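Local coordinates for uncharacterized protein (Cytophaga hutchinsonii ATCC 33406, PDB 3FF4), which is of unknown function but belongs to the CoA-binding domain family of Rossmann-like proteins and so may bind a coenzyme A-type or nucleotide ligand, at residues H32-K40 against K47-I56; K82-E93 against I106-M116. One frame throughout, in Å; residues are numbered along the deposited sequence.

In the fold
Interaction 1 comes first along the chain and closes before interaction 2 opens. Both reach the same parallel sheet, ordered 34-37, 7-10, 61-64, 85-88, 107-110. Interaction 1 flanks the end of one outermost strand, 34-37, with the 47-56 segment. Interaction 2 pairs 85-88 with the other outermost strand, 107-110, and adds the start of helix 113-119. The two centres lie about 17 Å apart, on opposite sides of the chain's centre. Their nearest atoms stay about 6 Å apart, so they do not touch. One contact lies at each margin of the sheet. Together they help define the two edges of what is probably a Rossmann-like, CoA-binding domain.

Interaction 1: residues H32-K40 against K47-I56; sequences HEFIPVGRK and KTIINERPVI
The side chain of Lys47 leaves its backbone with CG opposite the carbonyl carbon (chi1 -71°), runs nearly straight past Phe34, and bends at its last torsion. The bend brings NZ to the carbonyl of Phe34, where it donates a hydrogen bond almost in line with the C=O (Lys47 NZ to Phe34 O 3.2 Å). On the way, Lys47 CD lies over one face of the Phe34 ring, toward its rim, as a CH-pi contact 3.6 Å from Phe34 CZ. Lys47 CB meets Pro36 CG, the two side chains crossing at about a right angle.

Further on, the backbones join in a single bridge. Ile50 N donates to Pro36 O (2.8 Å), and Gly38 N donates to Ile50 O (3.1 Å). Asn51 then ties down the 38-40 loop. With CG swung to the backbone N side (chi1 -64°), its amide reaches that loop, and ND2 gives one hydrogen to Gly38 O and one to Lys40 O, both at 3.0 Å. Both acceptors lie in the amide plane, but ND2 sits above each carbonyl plane. Lys41 holds OD1, which helps fix the amide's rotation. A leucine at this position would probably leave the carbonyls of Gly38 and Lys40 without this donor and free the 38-40 loop to shift.

Arg53 lays one guanidinium face over Val37 CG1. Glu52 O lies in the guanidinium plane and accepts from NH1, which sits above the carbonyl plane of Glu52. Ile35 CG2 touches Ile56 CD1 tip to tip (3.8 Å).

Outside the two segments, Arg53 NE pairs with Glu74 and Lys40 NZ with Glu15. Strand 34-37 hydrogen-bonds along strand 7-10, with Val37 touching Leu8 and Leu10, while Val44 of strand 43-44 packs on Phe34 and Ile49.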
# COMPACT_ATOMS: atom_id res chain seq x y z
N HIS A 32 12.31 -5.29 -0.39
CA HIS A 32 11.00 -5.64 0.17
C HIS A 32 10.20 -6.45 -0.84
O HIS A 32 10.24 -6.17 -2.03
CB HIS A 32 10.22 -4.37 0.52
CG HIS A 32 10.96 -3.47 1.47
ND1 HIS A 32 11.00 -3.70 2.83
CD2 HIS A 32 11.72 -2.37 1.25
CE1 HIS A 32 11.73 -2.75 3.41
NE2 HIS A 32 12.18 -1.94 2.47
N GLU A 33 9.46 -7.45 -0.35
CA GLU A 33 8.45 -8.13 -1.16
C GLU A 33 7.24 -7.20 -1.33
O GLU A 33 6.62 -6.78 -0.35
CB GLU A 33 8.04 -9.45 -0.51
CG GLU A 33 6.77 -10.04 -1.10
CD GLU A 33 6.46 -11.42 -0.52
OE1 GLU A 33 6.80 -11.69 0.67
OE2 GLU A 33 5.89 -12.23 -1.28
N PHE A 34 6.93 -6.84 -2.58
CA PHE A 34 5.73 -6.03 -2.86
C PHE A 34 4.62 -6.91 -3.44
O PHE A 34 4.90 -7.91 -4.16
CB PHE A 34 6.02 -4.83 -3.78
CG PHE A 34 6.19 -5.19 -5.23
CD1 PHE A 34 5.11 -5.07 -6.12
CD2 PHE A 34 7.42 -5.66 -5.70
CE1 PHE A 34 5.26 -5.44 -7.46
CE2 PHE A 34 7.57 -6.03 -7.04
CZ PHE A 34 6.48 -5.90 -7.92
N ILE A 35 3.38 -6.57 -3.11
CA ILE A 35 2.23 -7.28 -3.66
C ILE A 35 1.24 -6.30 -4.31
O ILE A 35 0.62 -5.52 -3.59
CB ILE A 35 1.51 -8.12 -2.59
CG1 ILE A 35 2.48 -9.10 -1.92
CG2 ILE A 35 0.29 -8.85 -3.23
CD1 ILE A 35 1.96 -9.69 -0.65
N PRO A 36 1.09 -6.36 -5.66
CA PRO A 36 0.23 -5.39 -6.36
C PRO A 36 -1.24 -5.80 -6.38
O PRO A 36 -1.60 -6.87 -6.93
CB PRO A 36 0.78 -5.38 -7.78
CG PRO A 36 1.51 -6.71 -7.95
CD PRO A 36 1.82 -7.26 -6.59
N VAL A 37 -2.08 -4.95 -5.78
CA VAL A 37 -3.52 -5.16 -5.72
C VAL A 37 -4.21 -3.90 -6.23
O VAL A 37 -3.79 -2.77 -5.96
CB VAL A 37 -4.01 -5.52 -4.29
CG1 VAL A 37 -5.53 -5.76 -4.23
CG2 VAL A 37 -3.26 -6.72 -3.73
N GLY A 38 -5.27 -4.08 -7.00
CA GLY A 38 -6.07 -2.95 -7.45
C GLY A 38 -7.08 -3.36 -8.48
O GLY A 38 -7.34 -4.57 -8.67
N ARG A 39 -7.67 -2.38 -9.16
CA ARG A 39 -8.67 -2.67 -10.18
C ARG A 39 -8.11 -2.68 -11.60
O ARG A 39 -8.74 -3.23 -12.50
CB ARG A 39 -9.87 -1.73 -10.08
CG ARG A 39 -9.56 -0.27 -10.32
CD ARG A 39 -10.84 0.49 -10.59
NE ARG A 39 -10.66 1.93 -10.47
CZ ARG A 39 -11.57 2.83 -10.86
NH1 ARG A 39 -12.72 2.43 -11.39
NH2 ARG A 39 -11.32 4.12 -10.71
N LYS A 40 -6.94 -2.08 -11.81
CA LYS A 40 -6.31 -2.05 -13.14
C LYS A 40 -5.74 -3.42 -13.53
O LYS A 40 -5.16 -4.12 -12.70
CB LYS A 40 -5.23 -0.98 -13.20
CG LYS A 40 -5.77 0.38 -13.61
CD LYS A 40 -4.91 1.51 -13.05
CE LYS A 40 -5.33 2.87 -13.64
NZ LYS A 40 -4.22 3.87 -13.50
N LYS A 47 4.78 -9.19 -11.77
CA LYS A 47 3.70 -9.74 -10.98
C LYS A 47 2.36 -9.29 -11.51
O LYS A 47 2.14 -8.08 -11.71
CB LYS A 47 3.83 -9.32 -9.52
CG LYS A 47 4.95 -9.98 -8.78
CD LYS A 47 5.20 -9.24 -7.48
CE LYS A 47 6.09 -10.02 -6.57
NZ LYS A 47 5.23 -10.72 -5.55
N THR A 48 1.48 -10.25 -11.76
CA THR A 48 0.11 -9.95 -12.16
C THR A 48 -0.53 -9.11 -11.06
O THR A 48 -0.42 -9.46 -9.89
CB THR A 48 -0.71 -11.27 -12.34
OG1 THR A 48 -0.07 -12.12 -13.31
CG2 THR A 48 -2.14 -10.97 -12.79
N ILE A 49 -1.19 -8.02 -11.42
CA ILE A 49 -1.92 -7.23 -10.44
C ILE A 49 -3.13 -8.04 -10.02
O ILE A 49 -3.91 -8.50 -10.88
CB ILE A 49 -2.40 -5.88 -11.03
CG1 ILE A 49 -1.20 -5.06 -11.54
CG2 ILE A 49 -3.25 -5.10 -9.99
CD1 ILE A 49 -1.61 -3.83 -12.35
N ILE A 50 -3.30 -8.22 -8.72
CA ILE A 50 -4.43 -9.00 -8.18
C ILE A 50 -5.70 -8.15 -8.19
O ILE A 50 -5.78 -7.08 -7.55
CB ILE A 50 -4.11 -9.56 -6.77
CG1 ILE A 50 -2.88 -10.49 -6.84
CG2 ILE A 50 -5.34 -10.26 -6.18
CD1 ILE A 50 -2.19 -10.76 -5.53
N ASN A 51 -6.69 -8.61 -8.97
CA ASN A 51 -7.90 -7.82 -9.15
C ASN A 51 -8.99 -8.25 -8.20
O ASN A 51 -9.98 -7.56 -8.06
CB ASN A 51 -8.39 -7.83 -10.60
CG ASN A 51 -7.41 -7.19 -11.56
OD1 ASN A 51 -7.21 -7.70 -12.65
ND2 ASN A 51 -6.78 -6.08 -11.16
N GLU A 52 -8.83 -9.41 -7.55
CA GLU A 52 -9.73 -9.75 -6.45
C GLU A 52 -9.12 -9.22 -5.15
O GLU A 52 -8.15 -8.46 -5.18
CB GLU A 52 -9.98 -11.26 -6.33
CG GLU A 52 -10.62 -11.89 -7.54
CD GLU A 52 -9.66 -11.93 -8.74
OE1 GLU A 52 -8.45 -12.20 -8.53
OE2 GLU A 52 -10.12 -11.67 -9.88
N ARG A 53 -9.72 -9.60 -4.03
CA ARG A 53 -9.21 -9.19 -2.73
C ARG A 53 -8.88 -10.41 -1.83
O ARG A 53 -9.54 -10.65 -0.82
CB ARG A 53 -10.19 -8.21 -2.08
CG ARG A 53 -10.40 -6.92 -2.89
CD ARG A 53 -9.11 -6.05 -2.98
NE ARG A 53 -9.29 -4.78 -3.71
CZ ARG A 53 -9.15 -4.60 -5.03
NH1 ARG A 53 -8.82 -5.62 -5.85
NH2 ARG A 53 -9.34 -3.39 -5.57
N PRO A 54 -7.82 -11.19 -2.19
CA PRO A 54 -7.52 -12.33 -1.30
C PRO A 54 -6.92 -11.83 0.02
O PRO A 54 -6.13 -10.87 0.02
CB PRO A 54 -6.46 -13.10 -2.11
CG PRO A 54 -5.71 -11.97 -2.85
CD PRO A 54 -6.85 -11.08 -3.29
N VAL A 55 -7.31 -12.45 1.14
CA VAL A 55 -6.73 -12.06 2.44
C VAL A 55 -5.34 -12.69 2.59
O VAL A 55 -5.20 -13.87 2.94
CB VAL A 55 -7.66 -12.38 3.64
CG1 VAL A 55 -7.04 -11.89 4.95
CG2 VAL A 55 -9.03 -11.74 3.43
N ILE A 56 -4.31 -11.91 2.29
CA ILE A 56 -2.95 -12.40 2.29
C ILE A 56 -2.38 -12.28 3.70
O ILE A 56 -2.52 -11.24 4.36
CB ILE A 56 -2.10 -11.63 1.21
CG1 ILE A 56 -2.58 -12.03 -0.20
CG2 ILE A 56 -0.59 -11.92 1.39
CD1 ILE A 56 -2.21 -11.04 -1.30

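Interaction 2: residues K82-E93 against I106-M116; sequences KPKRVIFNPGTE and IEPVIGCTLVM
Strands 85-88 and 107-110 are the two parallel strands of a beta-alpha-beta unit, linked through helix 95-103. Their segment axes come within 4.7 Å at an angle of 24°. The backbone bonds run from Glu107 N to Lys84 O, Val86 N to Glu107 O, Val109 N to Val86 O and Phe88 N to Val109 O.

On one face of the sheet, Arg85 CD packs on Val109 CG2 (3.7 Å). Ile87 CD1 meets the selenomethionine Met116 CE tip to tip (3.7 Å) and covers one face of the Arg85 guanidinium. Arg85 NH2 hydrogen-bonds Thr61 OG1 on strand 61-64, and NH1 pairs with the C-terminal carboxylate of Phe122. On the other face, Phe88 CE2 rests against Pro108 CB (3.9 Å).

Past the strand ends, Asn89 turns OD1 to the start of helix 113-119, its CG lying beside the backbone N (chi1 -56°). Thr113 N approaches OD1 nearly in line with the side-chain carbonyl (2.8 Å). Thr113 OG1 lies in the carbonyl plane, on a lone pair of OD1 (2.7 Å), and also hydrogen-bonds Thr63 OG1. Cys112 is the N-cap, its SG accepting from Val115 N. OD1 thus takes two hydrogens, while ND2 gives its own to Leu64 O and Thr63 OG1. These bonds fix the buried amide's rotation, and Thr63 and Thr113 close a small polar network at the strand ends.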
# COMPACT_ATOMS: atom_id res chain seq x y z
N LYS A 82 -5.04 -7.07 8.70
CA LYS A 82 -4.36 -6.79 9.98
C LYS A 82 -2.89 -6.36 9.79
O LYS A 82 -2.00 -6.94 10.40
CB LYS A 82 -4.46 -8.00 10.93
CG LYS A 82 -5.89 -8.34 11.35
CD LYS A 82 -5.91 -9.46 12.41
CE LYS A 82 -6.12 -8.87 13.85
NZ LYS A 82 -5.62 -9.77 14.97
N PRO A 83 -2.63 -5.35 8.93
CA PRO A 83 -1.23 -4.97 8.75
C PRO A 83 -0.72 -4.27 10.00
O PRO A 83 -1.53 -3.79 10.78
CB PRO A 83 -1.30 -3.94 7.62
CG PRO A 83 -2.64 -3.33 7.74
CD PRO A 83 -3.55 -4.48 8.19
N LYS A 84 0.60 -4.17 10.18
CA LYS A 84 1.16 -3.32 11.24
C LYS A 84 0.95 -1.83 10.95
O LYS A 84 0.77 -1.03 11.85
CB LYS A 84 2.65 -3.59 11.40
CG LYS A 84 2.97 -5.04 11.76
CD LYS A 84 4.43 -5.18 12.11
CE LYS A 84 4.66 -4.73 13.55
NZ LYS A 84 6.07 -4.92 13.97
N ARG A 85 0.95 -1.46 9.68
CA ARG A 85 0.99 -0.06 9.31
C ARG A 85 0.28 0.15 7.98
O ARG A 85 0.35 -0.70 7.08
CB ARG A 85 2.46 0.40 9.18
CG ARG A 85 2.66 1.81 8.58
CD ARG A 85 4.13 2.18 8.52
NE ARG A 85 4.86 1.29 7.61
CZ ARG A 85 6.17 1.37 7.35
NH1 ARG A 85 6.92 2.32 7.96
NH2 ARG A 85 6.72 0.50 6.50
N VAL A 86 -0.38 1.30 7.84
CA VAL A 86 -0.94 1.70 6.57
C VAL A 86 -0.36 3.09 6.22
O VAL A 86 -0.42 4.01 7.05
CB VAL A 86 -2.48 1.74 6.58
CG1 VAL A 86 -3.03 2.28 5.26
CG2 VAL A 86 -3.09 0.34 6.83
N ILE A 87 0.24 3.21 5.04
CA ILE A 87 0.82 4.50 4.60
C ILE A 87 -0.15 5.26 3.67
O ILE A 87 -0.61 4.69 2.65
CB ILE A 87 2.16 4.34 3.87
CG1 ILE A 87 3.17 3.61 4.75
CG2 ILE A 87 2.72 5.76 3.41
CD1 ILE A 87 4.49 3.23 4.05
N PHE A 88 -0.48 6.49 4.07
CA PHE A 88 -1.27 7.45 3.26
C PHE A 88 -0.32 8.35 2.45
O PHE A 88 0.15 9.40 2.95
CB PHE A 88 -2.17 8.28 4.19
CG PHE A 88 -3.21 7.45 4.87
CD1 PHE A 88 -4.50 7.39 4.38
CD2 PHE A 88 -2.86 6.63 5.93
CE1 PHE A 88 -5.43 6.57 5.00
CE2 PHE A 88 -3.79 5.80 6.54
CZ PHE A 88 -5.07 5.77 6.08
N ASN A 89 -0.03 7.93 1.21
CA ASN A 89 0.79 8.72 0.28
C ASN A 89 0.02 9.99 -0.14
O ASN A 89 -1.19 10.05 0.05
CB ASN A 89 1.23 7.85 -0.90
CG ASN A 89 1.95 6.62 -0.44
OD1 ASN A 89 3.12 6.69 -0.05
ND2 ASN A 89 1.26 5.51 -0.39
N PRO A 90 0.74 11.00 -0.68
CA PRO A 90 0.11 12.26 -1.03
C PRO A 90 -1.17 12.14 -1.85
O PRO A 90 -1.21 11.47 -2.91
CB PRO A 90 1.23 13.02 -1.78
CG PRO A 90 2.48 12.59 -1.00
CD PRO A 90 2.20 11.06 -0.88
N GLY A 91 -2.20 12.78 -1.32
CA GLY A 91 -3.53 12.82 -1.90
C GLY A 91 -4.42 11.66 -1.47
O GLY A 91 -5.57 11.59 -1.90
N THR A 92 -3.92 10.76 -0.62
CA THR A 92 -4.77 9.66 -0.16
C THR A 92 -5.23 9.88 1.28
O THR A 92 -5.98 9.06 1.83
CB THR A 92 -4.07 8.28 -0.26
OG1 THR A 92 -3.02 8.22 0.71
CG2 THR A 92 -3.50 8.03 -1.67
N GLU A 93 -4.79 10.98 1.90
CA GLU A 93 -5.11 11.24 3.31
C GLU A 93 -6.62 11.15 3.58
O GLU A 93 -7.44 11.69 2.83
CB GLU A 93 -4.61 12.63 3.77
CG GLU A 93 -3.08 12.84 3.78
CD GLU A 93 -2.50 13.24 2.42
OE1 GLU A 93 -3.21 13.15 1.39
OE2 GLU A 93 -1.30 13.62 2.36
N ILE A 106 -4.01 -0.49 14.26
CA ILE A 106 -3.19 -0.38 13.05
C ILE A 106 -2.66 1.07 12.92
O ILE A 106 -3.45 2.04 13.00
CB ILE A 106 -4.00 -0.77 11.78
CG1 ILE A 106 -4.51 -2.22 11.90
CG2 ILE A 106 -3.19 -0.56 10.51
CD1 ILE A 106 -5.67 -2.61 10.91
N GLU A 107 -1.34 1.22 12.74
CA GLU A 107 -0.74 2.53 12.75
C GLU A 107 -0.94 3.25 11.40
O GLU A 107 -0.40 2.82 10.38
CB GLU A 107 0.73 2.46 13.10
CG GLU A 107 1.36 3.82 13.36
CD GLU A 107 2.89 3.79 13.38
OE1 GLU A 107 3.52 2.85 12.82
OE2 GLU A 107 3.46 4.75 13.90
N PRO A 108 -1.72 4.35 11.40
CA PRO A 108 -1.77 5.14 10.18
C PRO A 108 -0.51 6.04 10.12
O PRO A 108 -0.13 6.62 11.14
CB PRO A 108 -3.04 5.97 10.36
CG PRO A 108 -3.26 6.08 11.89
CD PRO A 108 -2.39 5.02 12.54
N VAL A 109 0.11 6.13 8.96
CA VAL A 109 1.30 6.99 8.77
C VAL A 109 1.10 7.83 7.53
O VAL A 109 0.85 7.30 6.46
CB VAL A 109 2.59 6.13 8.55
CG1 VAL A 109 3.78 7.01 8.04
CG2 VAL A 109 2.98 5.44 9.85
N ILE A 110 1.18 9.15 7.67
CA ILE A 110 1.08 10.07 6.54
C ILE A 110 2.51 10.35 6.05
O ILE A 110 3.30 10.84 6.81
CB ILE A 110 0.31 11.37 6.92
CG1 ILE A 110 -1.19 11.06 7.01
CG2 ILE A 110 0.45 12.45 5.83
CD1 ILE A 110 -1.73 11.21 8.33
N GLY A 111 2.82 9.97 4.81
CA GLY A 111 4.13 10.28 4.23
C GLY A 111 4.17 9.72 2.81
O GLY A 111 3.23 9.08 2.38
N CYS A 112 5.26 9.98 2.09
CA CYS A 112 5.47 9.42 0.76
C CYS A 112 6.37 8.20 0.90
O CYS A 112 7.48 8.29 1.46
CB CYS A 112 6.08 10.47 -0.16
SG CYS A 112 6.72 9.79 -1.71
N THR A 113 5.88 7.06 0.42
CA THR A 113 6.66 5.83 0.39
C THR A 113 8.06 6.03 -0.18
O THR A 113 9.01 5.51 0.36
CB THR A 113 5.92 4.68 -0.36
OG1 THR A 113 4.65 4.43 0.28
CG2 THR A 113 6.79 3.38 -0.36
N LEU A 114 8.19 6.80 -1.28
CA LEU A 114 9.50 7.04 -1.89
C LEU A 114 10.44 7.81 -0.95
O LEU A 114 11.59 7.40 -0.73
CB LEU A 114 9.37 7.79 -3.23
CG LEU A 114 8.35 7.30 -4.27
CD1 LEU A 114 8.41 8.14 -5.59
CD2 LEU A 114 8.62 5.82 -4.57
N VAL A 115 9.95 8.91 -0.39
CA VAL A 115 10.70 9.71 0.58
C VAL A 115 11.11 8.88 1.78
O VAL A 115 12.27 8.94 2.23
CB VAL A 115 9.93 10.97 0.98
CG1 VAL A 115 10.64 11.72 2.11
CG2 VAL A 115 9.78 11.87 -0.25
N MSE A 116 10.18 8.06 2.28
CA MSE A 116 10.45 7.22 3.42
C MSE A 116 11.58 6.21 3.15
O MSE A 116 12.45 6.00 4.00
CB MSE A 116 9.17 6.55 3.92
CG MSE A 116 8.25 7.56 4.60
SE MSE A 116 6.46 6.76 4.70
CE MSE A 116 6.73 5.39 6.11